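Local atomic coordinates of luciferase (Lingulodinium polyedrum, PDB entry 1VPR), a protein that catalyses the oxidation of an open-chain tetrapyrrole luciferin by molecular oxygen with emission of blue light, this chain being the third of its three homologous luciferase domains. Residues Gly78-Asp83 and Val306-Glu311; Gly141-Pro146 and Phe263-Glu268; Thr158-Gly163 and Glu256-Ile261. All blocks are in the same frame, centred on the assembly; numbering follows the deposited sequence.

How the contacts relate
Contact 2 is the buried one, while contacts 1 and 3 each mix buried and exposed residues. All three reach the same antiparallel sheet of the calycin barrel, and contacts 2 and 3 use strand 259-266, one at its end and the other at its beginning. Contacts 1 and 2 lie on opposite sides of the chain's centre, their own centres about 35 Å apart. Contacts 1 and 3 touch where H162 packs against N308 and P310. The chemistry changes with place: contact 2 is aromatic and proline packing with one indole bond, contact 1 hangs on a backbone carbonyl, and contact 3 is organised round a glutamate with a water at its edge.

Contact 1 (Gly78-Asp83 and Val306-Glu311); sequences GPLCED and VSNDPE
The flat amide of N308 carries a methyl on one face: L80 CD1 stands over it, 3.5 Å from OD1, and the two side chains cross at about a right angle. The contact lays the type I beta turn G78-C81 against the end of strand 297-307 of the calycin barrel, where V306 and S307 form a classic beta bulge opposite R164. OD1 of N308 is itself taken by K305 NZ, so the leucine covers an already paired oxygen. L80 N donates to V306 O at 2.9 Å. The turn is closed by C81 N bonding to G78 O, and it brings G78 close under the same acceptor, its CA 3.1 Å from V306 O in a CH...O contact. A beta carbon on G78 would run into that oxygen. From the bulge residue S307 an ST turn follows, OG accepting from D309 N at 3.0 Å. On the buried side V306 CG1 lies anti to its own carbonyl carbon (chi1 -62°), which turns this methyl to C81, 3.6 Å from C81 O and 4.0 Å from C81 CB.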
ATOM      1  N   GLY A  78     -16.947   5.449  12.684  1.00 14.39           N
ATOM      2  CA  GLY A  78     -16.532   6.805  12.992  1.00 12.76           C
ATOM      3  C   GLY A  78     -17.726   7.715  12.809  1.00 12.26           C
ATOM      4  O   GLY A  78     -18.770   7.259  12.348  1.00 12.69           O
ATOM      5  N   PRO A  79     -17.604   9.013  13.116  1.00 13.90           N
ATOM      6  CA  PRO A  79     -18.723   9.951  12.976  1.00 14.37           C
ATOM      7  C   PRO A  79     -19.389  10.044  11.617  1.00 15.68           C
ATOM      8  O   PRO A  79     -20.585  10.338  11.542  1.00 17.25           O
ATOM      9  CB  PRO A  79     -18.128  11.279  13.436  1.00 14.64           C
ATOM     10  CG  PRO A  79     -16.687  11.120  13.206  1.00 18.86           C
ATOM     11  CD  PRO A  79     -16.395   9.697  13.595  1.00 15.14           C
ATOM     12  N   LEU A  80     -18.643   9.798  10.544  1.00 13.92           N
ATOM     13  CA  LEU A  80     -19.242   9.873   9.212  1.00 15.01           C
ATOM     14  C   LEU A  80     -19.910   8.570   8.805  1.00 16.58           C
ATOM     15  O   LEU A  80     -20.671   8.545   7.843  1.00 15.97           O
ATOM     16  CB  LEU A  80     -18.183  10.234   8.176  1.00 12.37           C
ATOM     17  CG  LEU A  80     -17.448  11.559   8.370  1.00 14.24           C
ATOM     18  CD1 LEU A  80     -16.297  11.620   7.325  1.00 15.40           C
ATOM     19  CD2 LEU A  80     -18.413  12.740   8.233  1.00 12.07           C
ATOM     20  N   CYS A  81     -19.622   7.486   9.517  1.00 15.24           N
ATOM     21  CA  CYS A  81     -20.215   6.188   9.196  1.00 15.58           C
ATOM     22  C   CYS A  81     -19.957   5.297  10.403  1.00 16.16           C
ATOM     23  O   CYS A  81     -18.881   4.703  10.551  1.00 16.11           O
ATOM     24  CB  CYS A  81     -19.558   5.574   7.959  1.00 15.64           C
ATOM     25  SG  CYS A  81     -20.232   3.925   7.544  1.00 15.96           S
ATOM     26  N   GLU A  82     -20.960   5.215  11.266  1.00 18.10           N
ATOM     27  CA  GLU A  82     -20.842   4.444  12.498  1.00 20.35           C
ATOM     28  C   GLU A  82     -20.949   2.945  12.300  1.00 20.50           C
ATOM     29  O   GLU A  82     -20.521   2.177  13.167  1.00 19.19           O
ATOM     30  CB  GLU A  82     -21.921   4.884  13.493  1.00 21.09           C
ATOM     31  CG  GLU A  82     -21.904   6.378  13.856  1.00 24.24           C
ATOM     32  CD  GLU A  82     -20.818   6.739  14.864  1.00 28.67           C
ATOM     33  OE1 GLU A  82     -20.741   7.932  15.248  1.00 30.71           O
ATOM     34  OE2 GLU A  82     -20.041   5.840  15.275  1.00 29.99           O
ATOM     35  N   ASP A  83     -21.510   2.529  11.171  1.00 19.72           N
ATOM     36  CA  ASP A  83     -21.697   1.107  10.898  1.00 19.32           C
ATOM     37  C   ASP A  83     -21.114   0.706   9.540  1.00 20.01           C
ATOM     38  O   ASP A  83     -21.853   0.299   8.635  1.00 19.77           O
ATOM     39  CB  ASP A  83     -23.196   0.806  10.926  1.00 20.53           C
ATOM     40  CG  ASP A  83     -23.494  -0.675  10.990  1.00 22.46           C
ATOM     41  OD1 ASP A  83     -24.660  -1.026  10.737  1.00 28.68           O
ATOM     42  OD2 ASP A  83     -22.580  -1.479  11.286  1.00 23.29           O
ATOM     43  N   VAL A 306     -15.005   6.812   7.327  1.00 12.59           N
ATOM     44  CA  VAL A 306     -15.664   6.826   8.632  1.00 12.79           C
ATOM     45  C   VAL A 306     -15.350   8.099   9.427  1.00 14.74           C
ATOM     46  O   VAL A 306     -16.054   8.431  10.392  1.00 15.14           O
ATOM     47  CB  VAL A 306     -15.313   5.539   9.449  1.00 12.34           C
ATOM     48  CG1 VAL A 306     -15.822   4.277   8.690  1.00 12.70           C
ATOM     49  CG2 VAL A 306     -13.799   5.432   9.680  1.00 13.95           C
ATOM     50  N   SER A 307     -14.332   8.846   9.008  1.00 14.12           N
ATOM     51  CA  SER A 307     -13.982  10.081   9.717  1.00 14.64           C
ATOM     52  C   SER A 307     -13.101  11.011   8.909  1.00 14.18           C
ATOM     53  O   SER A 307     -12.275  10.545   8.151  1.00 14.25           O
ATOM     54  CB  SER A 307     -13.216   9.749  10.997  1.00 14.48           C
ATOM     55  OG  SER A 307     -12.963  10.947  11.715  1.00 14.04           O
ATOM     56  N   ASN A 308     -13.260  12.324   9.089  1.00 12.00           N
ATOM     57  CA  ASN A 308     -12.400  13.289   8.414  1.00 12.76           C
ATOM     58  C   ASN A 308     -11.053  13.398   9.157  1.00 14.56           C
ATOM     59  O   ASN A 308     -10.119  14.024   8.674  1.00 16.44           O
ATOM     60  CB  ASN A 308     -13.039  14.678   8.400  1.00 13.71           C
ATOM     61  CG  ASN A 308     -14.124  14.812   7.362  1.00 15.08           C
ATOM     62  OD1 ASN A 308     -14.110  14.115   6.342  1.00 13.31           O
ATOM     63  ND2 ASN A 308     -15.069  15.726   7.601  1.00 15.84           N
ATOM     64  N   ASP A 309     -10.955  12.771  10.326  1.00 12.55           N
ATOM     65  CA  ASP A 309      -9.751  12.816  11.140  1.00 14.06           C
ATOM     66  C   ASP A 309      -8.977  11.499  11.081  1.00 15.97           C
ATOM     67  O   ASP A 309      -9.501  10.435  11.465  1.00 14.71           O
ATOM     68  CB  ASP A 309     -10.152  13.113  12.593  1.00 15.70           C
ATOM     69  CG  ASP A 309      -8.969  13.332  13.499  1.00 17.79           C
ATOM     70  OD1 ASP A 309      -9.213  13.587  14.696  1.00 22.15           O
ATOM     71  OD2 ASP A 309      -7.809  13.265  13.033  1.00 17.66           O
ATOM     72  N   PRO A 310      -7.723  11.537  10.583  1.00 14.64           N
ATOM     73  CA  PRO A 310      -6.956  10.290  10.516  1.00 15.16           C
ATOM     74  C   PRO A 310      -6.513   9.843  11.914  1.00 16.01           C
ATOM     75  O   PRO A 310      -6.177   8.668  12.122  1.00 14.05           O
ATOM     76  CB  PRO A 310      -5.768  10.673   9.640  1.00 14.49           C
ATOM     77  CG  PRO A 310      -5.533  12.120  10.033  1.00 14.53           C
ATOM     78  CD  PRO A 310      -6.960  12.650   9.996  1.00 14.97           C
ATOM     79  N   GLU A 311      -6.528  10.780  12.863  1.00 14.79           N
ATOM     80  CA  GLU A 311      -6.089  10.502  14.242  1.00 16.93           C
ATOM     81  C   GLU A 311      -4.705   9.855  14.193  1.00 17.29           C
ATOM     82  O   GLU A 311      -4.446   8.818  14.815  1.00 14.28           O
ATOM     83  CB  GLU A 311      -7.099   9.588  14.952  1.00 18.22           C
ATOM     84  CG  GLU A 311      -8.410  10.315  15.277  1.00 19.27           C
ATOM     85  CD  GLU A 311      -9.297   9.549  16.252  1.00 24.40           C
ATOM     86  OE1 GLU A 311     -10.157   8.766  15.809  1.00 24.67           O
ATOM     87  OE2 GLU A 311      -9.122   9.723  17.476  1.00 27.83           O
TER

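Contact 2 (Gly141-Pro146 and Phe263-Glu268); sequences GPLPWP and FFWEME
W265 NE1 donates to P144 O at 3.0 Å, a bond in the plane of both the indole and the carbonyl but bent at the hydrogen, 139°. It ties the extended proline-rich run L143-P146, whose backbone angles are close to polyproline II, to the end of strand 259-266. L143 approaches the same indole over a face: CD2 sits 4.1 Å from the centroid of the five-membered ring, nearly on its normal, and the same methyl touches the selenium of selenomethionine M267. P144 meets the rim of the six-membered ring, CD 3.6 Å from W265 CZ2. Two residues on, P146 points its CD and CG edge at one face of F263, CD 3.5 Å from the ring centroid, in a CH-pi contact. F263 CG sits between the backbone N and the carbonyl carbon (chi1 63°), which swings the ring out to meet the proline. W145 reaches that ring obliquely, its CE3 3.7 Å from F263 CE1, while stacking on Y339. L249 and V251 of the adjoining strand 247-253 and Y237 of the strand beyond it join the packing. An extended loop packs its prolines on the aromatic side chains of a strand in a calycin beta barrel, the fold shared with lipocalins and fatty acid binding proteins.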
ATOM      1  N   GLY A 141      19.468   0.440 -13.785  1.00 24.93           N
ATOM      2  CA  GLY A 141      19.334   1.734 -14.440  1.00 23.45           C
ATOM      3  C   GLY A 141      17.987   2.334 -14.089  1.00 23.68           C
ATOM      4  O   GLY A 141      17.233   1.720 -13.330  1.00 23.19           O
ATOM      5  N   PRO A 142      17.630   3.502 -14.657  1.00 22.92           N
ATOM      6  CA  PRO A 142      16.366   4.203 -14.404  1.00 21.63           C
ATOM      7  C   PRO A 142      15.157   3.332 -14.643  1.00 20.96           C
ATOM      8  O   PRO A 142      15.057   2.687 -15.689  1.00 21.03           O
ATOM      9  CB  PRO A 142      16.393   5.354 -15.405  1.00 22.66           C
ATOM     10  CG  PRO A 142      17.877   5.486 -15.772  1.00 23.74           C
ATOM     11  CD  PRO A 142      18.299   4.067 -15.839  1.00 24.09           C
ATOM     12  N   LEU A 143      14.225   3.301 -13.696  1.00 19.13           N
ATOM     13  CA  LEU A 143      13.029   2.508 -13.929  1.00 18.72           C
ATOM     14  C   LEU A 143      12.229   3.249 -14.996  1.00 18.32           C
ATOM     15  O   LEU A 143      12.266   4.480 -15.070  1.00 18.52           O
ATOM     16  CB  LEU A 143      12.202   2.365 -12.633  1.00 20.04           C
ATOM     17  CG  LEU A 143      12.750   1.437 -11.522  1.00 20.25           C
ATOM     18  CD1 LEU A 143      11.943   1.611 -10.227  1.00 16.64           C
ATOM     19  CD2 LEU A 143      12.695  -0.029 -11.986  1.00 20.70           C
ATOM     20  N   PRO A 144      11.532   2.507 -15.874  1.00 17.46           N
ATOM     21  CA  PRO A 144      10.731   3.156 -16.906  1.00 20.45           C
ATOM     22  C   PRO A 144       9.481   3.770 -16.270  1.00 19.30           C
ATOM     23  O   PRO A 144       8.885   3.156 -15.392  1.00 17.28           O
ATOM     24  CB  PRO A 144      10.349   1.991 -17.841  1.00 20.60           C
ATOM     25  CG  PRO A 144      11.488   1.037 -17.697  1.00 18.96           C
ATOM     26  CD  PRO A 144      11.721   1.080 -16.181  1.00 18.45           C
ATOM     27  N   TRP A 145       9.107   4.983 -16.676  1.00 18.03           N
ATOM     28  CA  TRP A 145       7.863   5.577 -16.189  1.00 17.20           C
ATOM     29  C   TRP A 145       6.809   4.917 -17.090  1.00 18.42           C
ATOM     30  O   TRP A 145       7.078   4.670 -18.272  1.00 19.04           O
ATOM     31  CB  TRP A 145       7.838   7.089 -16.417  1.00 17.21           C
ATOM     32  CG  TRP A 145       8.716   7.875 -15.461  1.00 17.99           C
ATOM     33  CD1 TRP A 145      10.017   8.242 -15.654  1.00 19.02           C
ATOM     34  CD2 TRP A 145       8.338   8.386 -14.174  1.00 15.25           C
ATOM     35  NE1 TRP A 145      10.473   8.957 -14.570  1.00 18.24           N
ATOM     36  CE2 TRP A 145       9.463   9.055 -13.646  1.00 16.36           C
ATOM     37  CE3 TRP A 145       7.157   8.340 -13.418  1.00 16.91           C
ATOM     38  CZ2 TRP A 145       9.449   9.679 -12.386  1.00 16.56           C
ATOM     39  CZ3 TRP A 145       7.135   8.964 -12.161  1.00 14.66           C
ATOM     40  CH2 TRP A 145       8.271   9.624 -11.658  1.00 15.09           C
ATOM     41  N   PRO A 146       5.617   4.589 -16.555  1.00 18.83           N
ATOM     42  CA  PRO A 146       4.614   3.956 -17.422  1.00 16.94           C
ATOM     43  C   PRO A 146       3.892   4.917 -18.348  1.00 18.59           C
ATOM     44  O   PRO A 146       3.293   5.893 -17.897  1.00 17.07           O
ATOM     45  CB  PRO A 146       3.666   3.289 -16.425  1.00 15.65           C
ATOM     46  CG  PRO A 146       3.713   4.230 -15.240  1.00 14.22           C
ATOM     47  CD  PRO A 146       5.202   4.539 -15.134  1.00 18.28           C
ATOM     48  N   PHE A 263       1.733   3.973  -9.905  1.00 12.52           N
ATOM     49  CA  PHE A 263       2.192   2.666 -10.340  1.00 12.96           C
ATOM     50  C   PHE A 263       3.212   2.213  -9.324  1.00 14.35           C
ATOM     51  O   PHE A 263       3.772   3.047  -8.597  1.00 13.24           O
ATOM     52  CB  PHE A 263       2.878   2.766 -11.706  1.00 13.07           C
ATOM     53  CG  PHE A 263       4.098   3.613 -11.690  1.00 14.10           C
ATOM     54  CD1 PHE A 263       3.999   5.009 -11.778  1.00 12.82           C
ATOM     55  CD2 PHE A 263       5.357   3.032 -11.545  1.00 13.94           C
ATOM     56  CE1 PHE A 263       5.136   5.800 -11.723  1.00 12.42           C
ATOM     57  CE2 PHE A 263       6.505   3.827 -11.484  1.00 13.50           C
ATOM     58  CZ  PHE A 263       6.398   5.192 -11.574  1.00 12.67           C
ATOM     59  N   PHE A 264       3.455   0.904  -9.274  1.00 14.23           N
ATOM     60  CA  PHE A 264       4.441   0.344  -8.361  1.00 14.53           C
ATOM     61  C   PHE A 264       5.196  -0.745  -9.086  1.00 14.89           C
ATOM     62  O   PHE A 264       4.584  -1.648  -9.629  1.00 13.69           O
ATOM     63  CB  PHE A 264       3.792  -0.275  -7.115  1.00 13.39           C
ATOM     64  CG  PHE A 264       3.187   0.727  -6.192  1.00 15.74           C
ATOM     65  CD1 PHE A 264       1.912   1.208  -6.411  1.00 16.16           C
ATOM     66  CD2 PHE A 264       3.940   1.268  -5.155  1.00 15.81           C
ATOM     67  CE1 PHE A 264       1.390   2.227  -5.623  1.00 16.97           C
ATOM     68  CE2 PHE A 264       3.426   2.280  -4.362  1.00 15.90           C
ATOM     69  CZ  PHE A 264       2.153   2.765  -4.596  1.00 17.25           C
ATOM     70  N   TRP A 265       6.519  -0.644  -9.080  1.00 14.10           N
ATOM     71  CA  TRP A 265       7.377  -1.643  -9.696  1.00 16.15           C
ATOM     72  C   TRP A 265       7.679  -2.690  -8.647  1.00 15.75           C
ATOM     73  O   TRP A 265       8.281  -2.374  -7.625  1.00 16.51           O
ATOM     74  CB  TRP A 265       8.701  -1.033 -10.147  1.00 15.31           C
ATOM     75  CG  TRP A 265       8.641  -0.338 -11.467  1.00 17.15           C
ATOM     76  CD1 TRP A 265       8.593   1.005 -11.685  1.00 14.56           C
ATOM     77  CD2 TRP A 265       8.633  -0.960 -12.763  1.00 17.22           C
ATOM     78  NE1 TRP A 265       8.550   1.269 -13.041  1.00 16.95           N
ATOM     79  CE2 TRP A 265       8.579   0.079 -13.724  1.00 17.91           C
ATOM     80  CE3 TRP A 265       8.669  -2.288 -13.205  1.00 19.03           C
ATOM     81  CZ2 TRP A 265       8.563  -0.173 -15.103  1.00 15.44           C
ATOM     82  CZ3 TRP A 265       8.650  -2.538 -14.590  1.00 19.06           C
ATOM     83  CH2 TRP A 265       8.601  -1.485 -15.510  1.00 18.41           C
ATOM     84  N   GLU A 266       7.259  -3.925  -8.899  1.00 15.06           N
ATOM     85  CA  GLU A 266       7.513  -5.039  -7.980  1.00 15.76           C
ATOM     86  C   GLU A 266       8.842  -5.592  -8.493  1.00 17.55           C
ATOM     87  O   GLU A 266       8.892  -6.318  -9.500  1.00 18.80           O
ATOM     88  CB  GLU A 266       6.390  -6.070  -8.109  1.00 14.82           C
ATOM     89  CG  GLU A 266       6.508  -7.290  -7.202  1.00 16.46           C
ATOM     90  CD  GLU A 266       5.350  -8.252  -7.419  1.00 17.18           C
ATOM     91  OE1 GLU A 266       5.305  -8.863  -8.514  1.00 16.04           O
ATOM     92  OE2 GLU A 266       4.482  -8.376  -6.509  1.00 14.78           O
HETATM   93  N   MSE A 267       9.920  -5.240  -7.790  1.00 17.95           N
HETATM   94  CA  MSE A 267      11.258  -5.585  -8.209  1.00 16.95           C
HETATM   95  C   MSE A 267      11.597  -7.056  -8.399  1.00 19.40           C
HETATM   96  O   MSE A 267      12.353  -7.398  -9.302  1.00 19.58           O
HETATM   97  CB  MSE A 267      12.268  -4.930  -7.269  1.00 18.59           C
HETATM   98  CG  MSE A 267      12.154  -3.398  -7.164  1.00 12.18           C
HETATM   99 SE   MSE A 267      12.187  -2.545  -8.900  1.00 21.89          SE
HETATM  100  CE  MSE A 267      13.783  -3.414  -9.595  1.00 16.25           C
ATOM    101  N   GLU A 268      11.042  -7.941  -7.589  1.00 18.96           N
ATOM    102  CA  GLU A 268      11.378  -9.351  -7.754  1.00 20.64           C
ATOM    103  C   GLU A 268      10.765 -10.051  -8.968  1.00 20.41           C
ATOM    104  O   GLU A 268      11.219 -11.143  -9.338  1.00 21.55           O
ATOM    105  CB  GLU A 268      11.023 -10.113  -6.483  1.00 20.04           C
ATOM    106  CG  GLU A 268      11.863  -9.694  -5.305  1.00 18.63           C
ATOM    107  CD  GLU A 268      11.576  -8.278  -4.834  1.00 21.18           C
ATOM    108  OE1 GLU A 268      10.392  -7.930  -4.649  1.00 24.59           O
ATOM    109  OE2 GLU A 268      12.546  -7.517  -4.630  1.00 21.87           O
TER

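Contact 3 (Thr158-Gly163 and Glu256-Ile261); sequences TNPLHG and EEYRKI
The touching parts, T158-L161 and E257-K260, run 25° apart, without pairing: T158 and E257 lie 7.5 Å apart at their CA atoms, and a type I turn from N159 to H162 follows. The contact links the loop that enters barrel strand 163-169 of the calycin fold to the start of strand 259-266. E257 is its hub. Its OE1 accepts from both donors of one residue: T158 N at 2.6 Å, through the syn lone pair, and T158 OG1, also at 2.6 Å, through the anti one. OE2 is taken by Y154 OH and K157 N, so the carboxylate is held at both oxygens. The chain leaves with CG opposite the backbone N (chi1 -177°) and bends at chi2 (73°), which carries the carboxylate to the loop while CG rests over one face of the Y258 ring. With an alanine here the carboxylate is gone, and T158 N and OG1 on one oxygen, and Y154 OH and K157 N on the other, would probably be left without their acceptor. P160 packs against both E257 and Y258, CG on E257 O and CB 3.7 Å from Y258 CD2. Deeper in, L161 CD1 touches the aliphatic stem of K260 at CD (3.7 Å), while the lysine's charge meets W252 in a cation-pi contact. At the exposed edge a water donates to T158 OG1 at 2.6 Å and bonds Y258 OH at 2.9 Å.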
ATOM      1  N   THR A 158      -9.138  20.681  -1.680  1.00 18.96           N
ATOM      2  CA  THR A 158      -9.921  20.348  -0.504  1.00 19.68           C
ATOM      3  C   THR A 158      -9.430  19.188   0.364  1.00 19.65           C
ATOM      4  O   THR A 158     -10.116  18.823   1.314  1.00 19.28           O
ATOM      5  CB  THR A 158     -11.393  20.064  -0.897  1.00 20.90           C
ATOM      6  OG1 THR A 158     -11.462  18.866  -1.678  1.00 19.66           O
ATOM      7  CG2 THR A 158     -11.955  21.225  -1.729  1.00 24.10           C
ATOM      8  N   ASN A 159      -8.264  18.614   0.050  1.00 18.46           N
ATOM      9  CA  ASN A 159      -7.723  17.483   0.817  1.00 16.94           C
ATOM     10  C   ASN A 159      -8.793  16.435   1.123  1.00 16.09           C
ATOM     11  O   ASN A 159      -9.003  16.049   2.281  1.00 16.95           O
ATOM     12  CB  ASN A 159      -7.124  17.999   2.122  1.00 16.92           C
ATOM     13  CG  ASN A 159      -6.059  19.029   1.891  1.00 19.05           C
ATOM     14  OD1 ASN A 159      -5.219  18.882   1.000  1.00 21.40           O
ATOM     15  ND2 ASN A 159      -6.072  20.078   2.692  1.00 18.90           N
ATOM     16  N   PRO A 160      -9.460  15.926   0.080  1.00 15.60           N
ATOM     17  CA  PRO A 160     -10.518  14.933   0.220  1.00 14.63           C
ATOM     18  C   PRO A 160     -10.134  13.558   0.757  1.00 12.88           C
ATOM     19  O   PRO A 160     -10.999  12.824   1.222  1.00 13.78           O
ATOM     20  CB  PRO A 160     -11.105  14.871  -1.193  1.00 16.80           C
ATOM     21  CG  PRO A 160      -9.900  15.083  -2.042  1.00 14.86           C
ATOM     22  CD  PRO A 160      -9.206  16.224  -1.342  1.00 13.20           C
ATOM     23  N   LEU A 161      -8.856  13.198   0.675  1.00 12.39           N
ATOM     24  CA  LEU A 161      -8.379  11.906   1.156  1.00 11.86           C
ATOM     25  C   LEU A 161      -8.116  11.909   2.667  1.00 12.98           C
ATOM     26  O   LEU A 161      -8.044  10.842   3.294  1.00 13.84           O
ATOM     27  CB  LEU A 161      -7.082  11.538   0.439  1.00 15.28           C
ATOM     28  CG  LEU A 161      -7.101  11.723  -1.086  1.00 15.61           C
ATOM     29  CD1 LEU A 161      -5.745  11.335  -1.673  1.00 18.00           C
ATOM     30  CD2 LEU A 161      -8.212  10.878  -1.677  1.00 19.42           C
ATOM     31  N   HIS A 162      -7.971  13.100   3.243  1.00 11.91           N
ATOM     32  CA  HIS A 162      -7.681  13.257   4.666  1.00 13.15           C
ATOM     33  C   HIS A 162      -8.760  12.598   5.541  1.00 14.56           C
ATOM     34  O   HIS A 162      -9.935  12.932   5.447  1.00 14.35           O
ATOM     35  CB  HIS A 162      -7.589  14.744   4.994  1.00 14.45           C
ATOM     36  CG  HIS A 162      -6.902  15.050   6.285  1.00 13.60           C
ATOM     37  ND1 HIS A 162      -5.537  15.181   6.382  1.00 14.49           N
ATOM     38  CD2 HIS A 162      -7.395  15.327   7.516  1.00 14.64           C
ATOM     39  CE1 HIS A 162      -5.213  15.532   7.615  1.00 10.27           C
ATOM     40  NE2 HIS A 162      -6.322  15.632   8.322  1.00 13.88           N
ATOM     41  N   GLY A 163      -8.352  11.659   6.387  1.00 15.10           N
ATOM     42  CA  GLY A 163      -9.300  10.993   7.267  1.00 13.46           C
ATOM     43  C   GLY A 163      -8.977   9.524   7.449  1.00 13.28           C
ATOM     44  O   GLY A 163      -7.884   9.060   7.087  1.00 13.79           O
ATOM     45  N   GLU A 256      -5.732  15.338 -10.195  1.00 18.09           N
ATOM     46  CA  GLU A 256      -7.117  15.786 -10.138  1.00 19.54           C
ATOM     47  C   GLU A 256      -7.520  15.993  -8.707  1.00 18.03           C
ATOM     48  O   GLU A 256      -6.814  15.566  -7.805  1.00 18.31           O
ATOM     49  CB  GLU A 256      -8.011  14.711 -10.726  1.00 21.54           C
ATOM     50  CG  GLU A 256      -7.778  14.432 -12.179  1.00 28.38           C
ATOM     51  CD  GLU A 256      -8.405  13.115 -12.606  1.00 28.22           C
ATOM     52  OE1 GLU A 256      -9.419  12.704 -12.007  1.00 31.36           O
ATOM     53  OE2 GLU A 256      -7.880  12.495 -13.549  1.00 30.93           O
ATOM     54  N   GLU A 257      -8.680  16.602  -8.483  1.00 16.37           N
ATOM     55  CA  GLU A 257      -9.076  16.834  -7.108  1.00 15.92           C
ATOM     56  C   GLU A 257      -9.440  15.573  -6.334  1.00 15.24           C
ATOM     57  O   GLU A 257      -9.105  15.453  -5.155  1.00 15.84           O
ATOM     58  CB  GLU A 257     -10.253  17.803  -7.040  1.00 17.51           C
ATOM     59  CG  GLU A 257     -10.670  18.132  -5.626  1.00 16.18           C
ATOM     60  CD  GLU A 257      -9.695  19.057  -4.911  1.00 20.26           C
ATOM     61  OE1 GLU A 257      -9.840  19.202  -3.677  1.00 22.30           O
ATOM     62  OE2 GLU A 257      -8.796  19.647  -5.575  1.00 18.30           O
ATOM     63  N   TYR A 258     -10.108  14.629  -6.988  1.00 14.78           N
ATOM     64  CA  TYR A 258     -10.569  13.436  -6.297  1.00 15.62           C
ATOM     65  C   TYR A 258     -10.004  12.105  -6.720  1.00 15.44           C
ATOM     66  O   TYR A 258     -10.559  11.068  -6.366  1.00 14.14           O
ATOM     67  CB  TYR A 258     -12.089  13.368  -6.373  1.00 16.69           C
ATOM     68  CG  TYR A 258     -12.769  14.586  -5.785  1.00 19.84           C
ATOM     69  CD1 TYR A 258     -13.229  15.620  -6.606  1.00 22.19           C
ATOM     70  CD2 TYR A 258     -12.921  14.726  -4.405  1.00 19.79           C
ATOM     71  CE1 TYR A 258     -13.829  16.775  -6.063  1.00 22.57           C
ATOM     72  CE2 TYR A 258     -13.521  15.876  -3.852  1.00 22.62           C
ATOM     73  CZ  TYR A 258     -13.970  16.895  -4.692  1.00 21.44           C
ATOM     74  OH  TYR A 258     -14.555  18.022  -4.155  1.00 23.50           O
ATOM     75  N   ARG A 259      -8.914  12.115  -7.473  1.00 15.75           N
ATOM     76  CA  ARG A 259      -8.320  10.869  -7.918  1.00 13.17           C
ATOM     77  C   ARG A 259      -6.804  10.869  -7.917  1.00 13.65           C
ATOM     78  O   ARG A 259      -6.172  11.845  -8.296  1.00 12.54           O
ATOM     79  CB  ARG A 259      -8.812  10.510  -9.353  1.00 15.61           C
ATOM     80  CG  ARG A 259      -8.202   9.204  -9.849  1.00 15.81           C
ATOM     81  CD  ARG A 259      -8.852   8.652 -11.120  1.00 20.07           C
ATOM     82  NE  ARG A 259      -8.750   9.589 -12.229  1.00 17.64           N
ATOM     83  CZ  ARG A 259      -8.831   9.224 -13.503  1.00 20.61           C
ATOM     84  NH1 ARG A 259      -9.005   7.944 -13.813  1.00 16.46           N
ATOM     85  NH2 ARG A 259      -8.762  10.141 -14.459  1.00 19.58           N
ATOM     86  N   LYS A 260      -6.216   9.769  -7.477  1.00 13.28           N
ATOM     87  CA  LYS A 260      -4.765   9.627  -7.527  1.00 14.84           C
ATOM     88  C   LYS A 260      -4.493   8.553  -8.565  1.00 12.98           C
ATOM     89  O   LYS A 260      -5.263   7.585  -8.692  1.00 14.54           O
ATOM     90  CB  LYS A 260      -4.178   9.124  -6.201  1.00 13.20           C
ATOM     91  CG  LYS A 260      -4.320  10.058  -5.024  1.00 12.66           C
ATOM     92  CD  LYS A 260      -3.465   9.492  -3.880  1.00 11.58           C
ATOM     93  CE  LYS A 260      -3.949   8.081  -3.464  1.00 12.38           C
ATOM     94  NZ  LYS A 260      -3.145   7.572  -2.332  1.00 14.45           N
ATOM     95  N   ILE A 261      -3.414   8.714  -9.309  1.00 13.84           N
ATOM     96  CA  ILE A 261      -3.017   7.728 -10.324  1.00 13.86           C
ATOM     97  C   ILE A 261      -1.541   7.427 -10.102  1.00 12.40           C
ATOM     98  O   ILE A 261      -0.718   8.334  -9.954  1.00 12.76           O
ATOM     99  CB  ILE A 261      -3.218   8.260 -11.763  1.00 16.68           C
ATOM    100  CG1 ILE A 261      -4.695   8.573 -11.988  1.00 17.46           C
ATOM    101  CG2 ILE A 261      -2.753   7.195 -12.777  1.00 18.01           C
ATOM    102  CD1 ILE A 261      -4.991   9.200 -13.341  1.00 23.23           C
TER
HETATM  103  O   HOH W   1     -13.936  18.081  -1.321  1.00 48.30           O